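Local atomic coordinates of surface layer protein (Geobacillus stearothermophilus, PDB entry 4UJ7), a protein that probably self-assembles into the surface layer coating the bacterial cell and binds calcium, here represented by its fifth and sixth domains. Residues Y113-A127 against T207-T219. Numbering follows the deposited sequence. Where two conformers were deposited one is given.
Sequences YQIKVLDDGKIDKSA and TLGTVDVEVIDTT. With CA (calcium ion), chain C; CA (calcium ion), chain B.
Strand 122-124 pairs in parallel with strand 207-216, K122 beside E214, I123 beside V215 and D124 beside I216, through backbone bonds that start with E214 N to G121 O and go on with I123 N to E214 O (2.9 Å), I216 N to I123 O and K125 N to I216 O; strand 113-117, paired instead with strand 135-144, runs at 29° to strand 207-216 and meets it through side chains. A methyl of L208, CD2, sits over one face of the Y113 ring in a CH-pi contact, 4.2 Å from the centroid. I115 lays CG2 against CB and CG1 of V211 and CD1 against the backbone of G209, in the classic bulge of L208 and G209 opposite V201. K122 and E214 run alongside, and K122 NZ meets E214 OE1 from above the carboxylate plane in a salt bridge. A chi1 of -169°, which sets CG away from the backbone N, swings the D124 carboxylate toward the C-terminal tail: T218 OG1 donates to the syn lone pair of OD2 at 2.6 Å, while T218 N and S126 N reach OD1 from opposite faces, the latter closing an Asx turn. An alanine here would remove both acceptors and is likely to leave T218 free to swing away and the 124-126 turn less firmly set. K125 crosses D217 at about a right angle, NZ forming a salt bridge (2.9 Å) with the anti lone pair of OD2. Two calcium ions bind here: D119 OD2, D120 OD1 and K122 O hold one with N133, D135 and two waters, D124 O and S126 O the other with E129, N134 and two waters. Strand 122-124, an edge strand of this Big2-type sandwich domain, is thus held by backbone pairing and calcium, and D124 ties the tail to the calcium-binding turn.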
ATOM      1  N   TYR A 113      -2.274 -11.779 -10.139  1.00 22.43           N
ATOM      2  CA  TYR A 113      -2.855 -10.648  -9.412  1.00 22.51           C
ATOM      3  C   TYR A 113      -2.163 -10.498  -8.080  1.00 23.56           C
ATOM      4  O   TYR A 113      -1.666 -11.476  -7.524  1.00 23.66           O
ATOM      5  CB  TYR A 113      -4.363 -10.839  -9.219  1.00 23.75           C
ATOM      6  CG  TYR A 113      -5.058 -11.159 -10.514  1.00 24.76           C
ATOM      7  CD1 TYR A 113      -5.169 -12.480 -10.959  1.00 25.73           C
ATOM      8  CD2 TYR A 113      -5.552 -10.138 -11.333  1.00 25.84           C
ATOM      9  CE1 TYR A 113      -5.772 -12.780 -12.169  1.00 26.27           C
ATOM     10  CE2 TYR A 113      -6.171 -10.430 -12.544  1.00 25.96           C
ATOM     11  CZ  TYR A 113      -6.276 -11.758 -12.953  1.00 27.02           C
ATOM     12  OH  TYR A 113      -6.875 -12.083 -14.153  1.00 28.36           O
ATOM     13  N   GLN A 114      -2.109  -9.261  -7.595  1.00 20.71           N
ATOM     14  CA  GLN A 114      -1.567  -8.971  -6.278  1.00 21.15           C
ATOM     15  C   GLN A 114      -2.625  -8.235  -5.482  1.00 20.07           C
ATOM     16  O   GLN A 114      -3.170  -7.220  -5.934  1.00 19.66           O
ATOM     17  CB  GLN A 114      -0.282  -8.138  -6.353  1.00 21.56           C
ATOM     18  CG  GLN A 114       0.907  -8.915  -6.905  1.00 24.20           C
ATOM     19  CD  GLN A 114       2.137  -8.061  -7.169  1.00 26.17           C
ATOM     20  OE1 GLN A 114       2.211  -6.891  -6.759  1.00 28.01           O
ATOM     21  NE2 GLN A 114       3.131  -8.658  -7.844  1.00 24.08           N
ATOM     22  N   ILE A 115      -2.899  -8.776  -4.293  1.00 20.71           N
ATOM     23  CA  ILE A 115      -3.774  -8.156  -3.321  1.00 20.69           C
ATOM     24  C   ILE A 115      -2.882  -7.367  -2.370  1.00 20.51           C
ATOM     25  O   ILE A 115      -2.058  -7.927  -1.636  1.00 22.13           O
ATOM     26  CB  ILE A 115      -4.611  -9.219  -2.583  1.00 20.94           C
ATOM     27  CG1 ILE A 115      -5.422 -10.043  -3.602  1.00 22.05           C
ATOM     28  CG2 ILE A 115      -5.491  -8.544  -1.534  1.00 21.71           C
ATOM     29  CD1 ILE A 115      -6.008 -11.339  -3.058  1.00 23.61           C
ATOM     30  N   LYS A 116      -3.028  -6.050  -2.423  1.00 19.79           N
ATOM     31  CA  LYS A 116      -2.132  -5.152  -1.728  1.00 19.81           C
ATOM     32  C   LYS A 116      -2.787  -4.495  -0.503  1.00 18.20           C
ATOM     33  O   LYS A 116      -3.845  -3.877  -0.621  1.00 17.81           O
ATOM     34  CB  LYS A 116      -1.701  -4.057  -2.699  1.00 20.81           C
ATOM     35  CG  LYS A 116      -0.767  -3.055  -2.090  1.00 23.85           C
ATOM     36  CD  LYS A 116       0.657  -3.452  -2.372  1.00 26.77           C
ATOM     37  CE  LYS A 116       1.586  -2.498  -1.650  1.00 28.09           C
ATOM     38  NZ  LYS A 116       1.751  -2.932  -0.237  1.00 32.82           N
ATOM     39  N   VAL A 117      -2.137  -4.614   0.654  1.00 17.66           N
ATOM     40  CA  VAL A 117      -2.572  -3.921   1.882  1.00 17.06           C
ATOM     41  C   VAL A 117      -1.823  -2.599   1.965  1.00 16.93           C
ATOM     42  O   VAL A 117      -0.584  -2.587   2.083  1.00 17.80           O
ATOM     43  CB  VAL A 117      -2.277  -4.776   3.134  1.00 16.85           C
ATOM     44  CG1 VAL A 117      -2.654  -4.039   4.424  1.00 17.11           C
ATOM     45  CG2 VAL A 117      -2.968  -6.124   3.036  1.00 17.36           C
ATOM     46  N   LEU A 118      -2.561  -1.493   1.907  1.00 15.95           N
ATOM     47  CA  LEU A 118      -1.936  -0.158   1.851  1.00 17.35           C
ATOM     48  C   LEU A 118      -1.527   0.381   3.218  1.00 17.45           C
ATOM     49  O   LEU A 118      -0.549   1.129   3.333  1.00 18.00           O
ATOM     50  CB  LEU A 118      -2.854   0.829   1.145  1.00 18.09           C
ATOM     51  CG  LEU A 118      -3.179   0.566  -0.331  1.00 20.12           C
ATOM     52  CD1 LEU A 118      -4.261   1.539  -0.788  1.00 21.38           C
ATOM     53  CD2 LEU A 118      -1.943   0.660  -1.215  1.00 23.49           C
ATOM     54  N   ASP A 119      -2.281   0.013   4.245  1.00 17.05           N
ATOM     55  CA  ASP A 119      -2.026   0.466   5.612  1.00 16.77           C
ATOM     56  C   ASP A 119      -1.297  -0.625   6.406  1.00 16.69           C
ATOM     57  O   ASP A 119      -0.498  -1.375   5.838  1.00 17.85           O
ATOM     58  CB  ASP A 119      -3.337   0.887   6.285  1.00 17.51           C
ATOM     59  CG  ASP A 119      -4.287  -0.271   6.463  1.00 17.28           C
ATOM     60  OD1 ASP A 119      -4.472  -1.053   5.493  1.00 17.72           O
ATOM     61  OD2 ASP A 119      -4.795  -0.407   7.590  1.00 18.41           O
ATOM     62  N   ASP A 120      -1.569  -0.716   7.711  1.00 17.80           N
ATOM     63  CA  ASP A 120      -0.972  -1.762   8.556  1.00 17.74           C
ATOM     64  C   ASP A 120      -1.706  -3.110   8.539  1.00 17.42           C
ATOM     65  O   ASP A 120      -1.232  -4.069   9.126  1.00 18.05           O
ATOM     66  CB  ASP A 120      -0.796  -1.267  10.005  1.00 18.18           C
ATOM     67  CG  ASP A 120      -2.121  -1.063  10.741  1.00 19.01           C
ATOM     68  OD1 ASP A 120      -3.199  -1.139  10.110  1.00 18.02           O
ATOM     69  OD2 ASP A 120      -2.057  -0.824  11.965  1.00 18.78           O
ATOM     70  N   GLY A 121      -2.856  -3.180   7.867  1.00 16.59           N
ATOM     71  CA  GLY A 121      -3.639  -4.427   7.839  1.00 16.39           C
ATOM     72  C   GLY A 121      -4.421  -4.711   9.115  1.00 16.02           C
ATOM     73  O   GLY A 121      -4.965  -5.809   9.282  1.00 15.92           O
ATOM     74  N   LYS A 122      -4.471  -3.721  10.001  0.50 15.85           N
ATOM     75  CA  LYS A 122      -5.109  -3.845  11.303  0.50 16.04           C
ATOM     76  C   LYS A 122      -6.225  -2.823  11.490  0.50 14.96           C
ATOM     77  O   LYS A 122      -6.143  -1.701  10.981  0.50 15.08           O
ATOM     78  CB  LYS A 122      -4.072  -3.652  12.410  0.50 16.77           C
ATOM     79  CG  LYS A 122      -2.868  -4.571  12.282  0.50 18.11           C
ATOM     80  CD  LYS A 122      -1.825  -4.269  13.344  0.50 19.10           C
ATOM     81  CE  LYS A 122      -0.579  -5.104  13.086  0.50 19.69           C
ATOM     82  NZ  LYS A 122      -0.947  -6.471  12.615  0.50 20.27           N
ATOM     83  N   ILE A 123      -7.247  -3.229  12.250  1.00 15.21           N
ATOM     84  CA  ILE A 123      -8.331  -2.354  12.709  1.00 14.83           C
ATOM     85  C   ILE A 123      -8.331  -2.457  14.237  1.00 14.91           C
ATOM     86  O   ILE A 123      -8.443  -3.552  14.800  1.00 15.10           O
ATOM     87  CB  ILE A 123      -9.707  -2.823  12.172  1.00 14.91           C
ATOM     88  CG1 ILE A 123      -9.767  -2.672  10.636  1.00 15.20           C
ATOM     89  CG2 ILE A 123     -10.848  -2.092  12.873  1.00 15.41           C
ATOM     90  CD1 ILE A 123     -10.887  -3.466   9.976  1.00 15.91           C
ATOM     91  N   ASP A 124      -8.201  -1.313  14.907  1.00 14.90           N
ATOM     92  CA  ASP A 124      -8.077  -1.278  16.367  1.00 16.14           C
ATOM     93  C   ASP A 124      -9.436  -0.924  16.973  1.00 16.84           C
ATOM     94  O   ASP A 124      -9.871   0.238  16.888  1.00 16.05           O
ATOM     95  CB  ASP A 124      -7.008  -0.259  16.755  1.00 17.29           C
ATOM     96  CG  ASP A 124      -6.611  -0.335  18.229  1.00 18.03           C
ATOM     97  OD1 ASP A 124      -7.345  -0.925  19.048  1.00 18.78           O
ATOM     98  OD2 ASP A 124      -5.540   0.229  18.555  1.00 19.85           O
ATOM     99  N   LYS A 125     -10.110  -1.924  17.543  1.00 16.71           N
ATOM    100  CA  LYS A 125     -11.456  -1.704  18.089  1.00 18.29           C
ATOM    101  C   LYS A 125     -11.471  -1.003  19.448  1.00 19.23           C
ATOM    102  O   LYS A 125     -12.542  -0.844  20.048  1.00 19.96           O
ATOM    103  CB  LYS A 125     -12.306  -2.982  18.095  1.00 19.19           C
ATOM    104  CG  LYS A 125     -11.832  -4.086  19.022  1.00 20.35           C
ATOM    105  CD  LYS A 125     -12.825  -5.238  19.027  1.00 21.31           C
ATOM    106  CE  LYS A 125     -12.474  -6.280  20.080  1.00 22.68           C
ATOM    107  NZ  LYS A 125     -12.715  -5.774  21.472  1.00 24.32           N
ATOM    108  N   SER A 126     -10.300  -0.593  19.935  1.00 20.06           N
ATOM    109  CA  SER A 126     -10.209   0.321  21.080  0.50 19.82           C
ATOM    110  C   SER A 126     -10.965   1.599  20.760  1.00 21.27           C
ATOM    111  O   SER A 126     -11.036   2.011  19.592  1.00 20.99           O
ATOM    112  CB  SER A 126      -8.751   0.681  21.383  0.50 19.58           C
ATOM    113  OG  SER A 126      -8.652   1.715  22.367  0.50 16.96           O
ATOM    114  N   ALA A 127     -11.510   2.236  21.793  1.00 21.38           N
ATOM    115  CA  ALA A 127     -12.215   3.496  21.631  1.00 22.61           C
ATOM    116  C   ALA A 127     -11.283   4.715  21.564  1.00 23.70           C
ATOM    117  O   ALA A 127     -11.699   5.789  21.132  1.00 24.86           O
ATOM    118  CB  ALA A 127     -13.255   3.652  22.741  1.00 22.13           C
ATOM    119  N   THR A 207     -12.406 -16.911  -8.171  1.00 25.05           N
ATOM    120  CA  THR A 207     -11.645 -16.513  -6.970  1.00 24.09           C
ATOM    121  C   THR A 207     -10.198 -16.181  -7.335  1.00 24.60           C
ATOM    122  O   THR A 207      -9.495 -17.006  -7.927  1.00 26.19           O
ATOM    123  CB  THR A 207     -11.683 -17.588  -5.864  1.00 24.21           C
ATOM    124  OG1 THR A 207     -13.040 -17.848  -5.483  1.00 24.84           O
ATOM    125  CG2 THR A 207     -10.875 -17.140  -4.609  1.00 22.54           C
ATOM    126  N   LEU A 208      -9.769 -14.963  -6.988  1.00 22.89           N
ATOM    127  CA  LEU A 208      -8.402 -14.499  -7.249  1.00 22.68           C
ATOM    128  C   LEU A 208      -7.448 -14.789  -6.089  1.00 23.06           C
ATOM    129  O   LEU A 208      -6.265 -15.041  -6.299  1.00 23.31           O
ATOM    130  CB  LEU A 208      -8.375 -13.003  -7.592  1.00 23.03           C
ATOM    131  CG  LEU A 208      -9.206 -12.475  -8.765  1.00 23.34           C
ATOM    132  CD1 LEU A 208      -8.891 -10.998  -8.993  1.00 24.83           C
ATOM    133  CD2 LEU A 208      -8.996 -13.278 -10.053  1.00 24.30           C
ATOM    134  N   GLY A 209      -7.965 -14.765  -4.866  1.00 21.48           N
ATOM    135  CA  GLY A 209      -7.140 -15.066  -3.694  1.00 19.71           C
ATOM    136  C   GLY A 209      -7.841 -14.660  -2.420  1.00 19.75           C
ATOM    137  O   GLY A 209      -9.018 -14.334  -2.452  1.00 19.86           O
ATOM    138  N   THR A 210      -7.113 -14.712  -1.307  1.00 19.33           N
ATOM    139  CA  THR A 210      -7.600 -14.257  -0.007  1.00 19.67           C
ATOM    140  C   THR A 210      -6.588 -13.360   0.680  1.00 19.14           C
ATOM    141  O   THR A 210      -5.396 -13.400   0.371  1.00 18.99           O
ATOM    142  CB  THR A 210      -7.963 -15.423   0.942  1.00 20.05           C
ATOM    143  OG1 THR A 210      -6.787 -16.192   1.247  1.00 22.34           O
ATOM    144  CG2 THR A 210      -9.046 -16.308   0.332  1.00 21.41           C
ATOM    145  N   VAL A 211      -7.068 -12.537   1.609  1.00 18.41           N
ATOM    146  CA  VAL A 211      -6.196 -11.741   2.467  1.00 18.71           C
ATOM    147  C   VAL A 211      -6.804 -11.716   3.867  1.00 18.63           C
ATOM    148  O   VAL A 211      -8.017 -11.567   4.025  1.00 17.78           O
ATOM    149  CB  VAL A 211      -5.966 -10.308   1.903  1.00 18.64           C
ATOM    150  CG1 VAL A 211      -7.273  -9.523   1.791  1.00 19.32           C
ATOM    151  CG2 VAL A 211      -4.915  -9.549   2.714  1.00 19.38           C
ATOM    152  N   ASP A 212      -5.962 -11.892   4.878  1.00 19.38           N
ATOM    153  CA  ASP A 212      -6.418 -11.855   6.257  1.00 21.06           C
ATOM    154  C   ASP A 212      -6.232 -10.456   6.811  1.00 21.02           C
ATOM    155  O   ASP A 212      -5.121  -9.923   6.805  1.00 25.67           O
ATOM    156  CB  ASP A 212      -5.642 -12.862   7.110  1.00 22.83           C
ATOM    157  CG  ASP A 212      -6.141 -14.288   6.941  1.00 24.73           C
ATOM    158  OD1 ASP A 212      -7.045 -14.547   6.120  1.00 24.59           O
ATOM    159  OD2 ASP A 212      -5.616 -15.168   7.653  1.00 28.56           O
ATOM    160  N   VAL A 213      -7.320  -9.833   7.249  1.00 17.79           N
ATOM    161  CA  VAL A 213      -7.224  -8.619   8.049  1.00 17.08           C
ATOM    162  C   VAL A 213      -7.252  -8.978   9.530  1.00 16.80           C
ATOM    163  O   VAL A 213      -7.660 -10.079   9.890  1.00 17.58           O
ATOM    164  CB  VAL A 213      -8.311  -7.580   7.694  1.00 16.61           C
ATOM    165  CG1 VAL A 213      -8.152  -7.160   6.235  1.00 18.28           C
ATOM    166  CG2 VAL A 213      -9.727  -8.117   7.962  1.00 16.76           C
ATOM    167  N   GLU A 214      -6.772  -8.078  10.381  1.00 16.09           N
ATOM    168  CA  GLU A 214      -6.698  -8.363  11.813  1.00 17.07           C
ATOM    169  C   GLU A 214      -7.393  -7.281  12.622  1.00 16.92           C
ATOM    170  O   GLU A 214      -7.106  -6.090  12.453  1.00 17.08           O
ATOM    171  CB  GLU A 214      -5.233  -8.481  12.265  1.00 18.79           C
ATOM    172  CG  GLU A 214      -5.067  -9.008  13.691  1.00 21.20           C
ATOM    173  CD  GLU A 214      -3.622  -9.036  14.170  1.00 23.04           C
ATOM    174  OE1 GLU A 214      -2.706  -8.726  13.375  1.00 26.61           O
ATOM    175  OE2 GLU A 214      -3.401  -9.363  15.363  1.00 25.17           O
ATOM    176  N   VAL A 215      -8.299  -7.697  13.500  1.00 16.24           N
ATOM    177  CA  VAL A 215      -8.848  -6.790  14.495  1.00 16.06           C
ATOM    178  C   VAL A 215      -8.006  -6.930  15.761  1.00 16.43           C
ATOM    179  O   VAL A 215      -7.765  -8.045  16.238  1.00 17.55           O
ATOM    180  CB  VAL A 215     -10.355  -7.048  14.751  1.00 16.52           C
ATOM    181  CG1 VAL A 215     -10.850  -6.280  15.966  1.00 16.97           C
ATOM    182  CG2 VAL A 215     -11.148  -6.617  13.528  1.00 16.36           C
ATOM    183  N   ILE A 216      -7.522  -5.794  16.244  1.00 16.66           N
ATOM    184  CA  ILE A 216      -6.754  -5.717  17.499  1.00 17.93           C
ATOM    185  C   ILE A 216      -7.526  -4.819  18.481  1.00 18.60           C
ATOM    186  O   ILE A 216      -8.513  -4.169  18.117  1.00 17.51           O
ATOM    187  CB  ILE A 216      -5.302  -5.188  17.264  1.00 17.72           C
ATOM    188  CG1 ILE A 216      -5.319  -3.717  16.790  1.00 17.71           C
ATOM    189  CG2 ILE A 216      -4.545  -6.101  16.308  1.00 17.96           C
ATOM    190  CD1 ILE A 216      -3.953  -3.022  16.753  1.00 18.58           C
ATOM    191  N   ASP A 217      -7.088  -4.780  19.737  1.00 19.79           N
ATOM    192  CA  ASP A 217      -7.664  -3.852  20.698  1.00 21.09           C
ATOM    193  C   ASP A 217      -6.567  -3.419  21.662  1.00 21.22           C
ATOM    194  O   ASP A 217      -6.161  -4.195  22.529  1.00 22.06           O
ATOM    195  CB  ASP A 217      -8.819  -4.516  21.469  1.00 22.57           C
ATOM    196  CG  ASP A 217      -9.622  -3.516  22.309  1.00 23.85           C
ATOM    197  OD1 ASP A 217      -9.052  -2.500  22.771  1.00 22.76           O
ATOM    198  OD2 ASP A 217     -10.842  -3.748  22.507  1.00 26.50           O
ATOM    199  N   THR A 218      -6.103  -2.182  21.512  1.00 21.56           N
ATOM    200  CA  THR A 218      -4.952  -1.712  22.301  1.00 22.82           C
ATOM    201  C   THR A 218      -5.358  -0.969  23.570  1.00 24.79           C
ATOM    202  O   THR A 218      -4.506  -0.338  24.195  1.00 26.65           O
ATOM    203  CB  THR A 218      -4.003  -0.823  21.471  1.00 22.70           C
ATOM    204  OG1 THR A 218      -4.706   0.345  21.015  1.00 22.38           O
ATOM    205  CG2 THR A 218      -3.419  -1.606  20.276  1.00 22.53           C
ATOM    206  N   THR A 219      -6.640  -1.041  23.950  1.00 25.59           N
ATOM    207  CA  THR A 219      -7.122  -0.371  25.168  1.00 26.80           C
ATOM    208  C   THR A 219      -6.259  -0.780  26.369  1.00 28.25           C
ATOM    209  O   THR A 219      -5.848  -1.940  26.523  1.00 28.75           O
ATOM    210  CB  THR A 219      -8.600  -0.693  25.475  1.00 27.25           C
ATOM    211  OG1 THR A 219      -9.413  -0.386  24.335  1.00 26.89           O
ATOM    212  CG2 THR A 219      -9.106   0.121  26.671  1.00 26.71           C
ATOM    213  OXT THR A 219      -5.950   0.072  27.202  1.00 29.85           O
TER
HETATM  214 CA    CA C 801      -5.227   0.218   9.832  1.00 15.05          CA
HETATM  215 CA    CA B 800     -10.371   2.506  17.344  1.00 17.60          CA
HETATM  216  O   HOH W   1      -3.578  -8.094   8.722  1.00 26.79           O
HETATM  217  O   HOH W   2      -5.959   2.324  22.670  1.00 28.80           O
HETATM  218  O   HOH W   3     -12.759   2.304  17.134  1.00 17.50           O
HETATM  219  O   HOH W   4     -11.028   4.808  17.607  1.00 20.25           O
HETATM  220  O   HOH W   5      -6.452   2.460   9.504  1.00 20.07           O
HETATM  221  O   HOH W   6      -3.352   1.785   9.529  1.00 17.92           O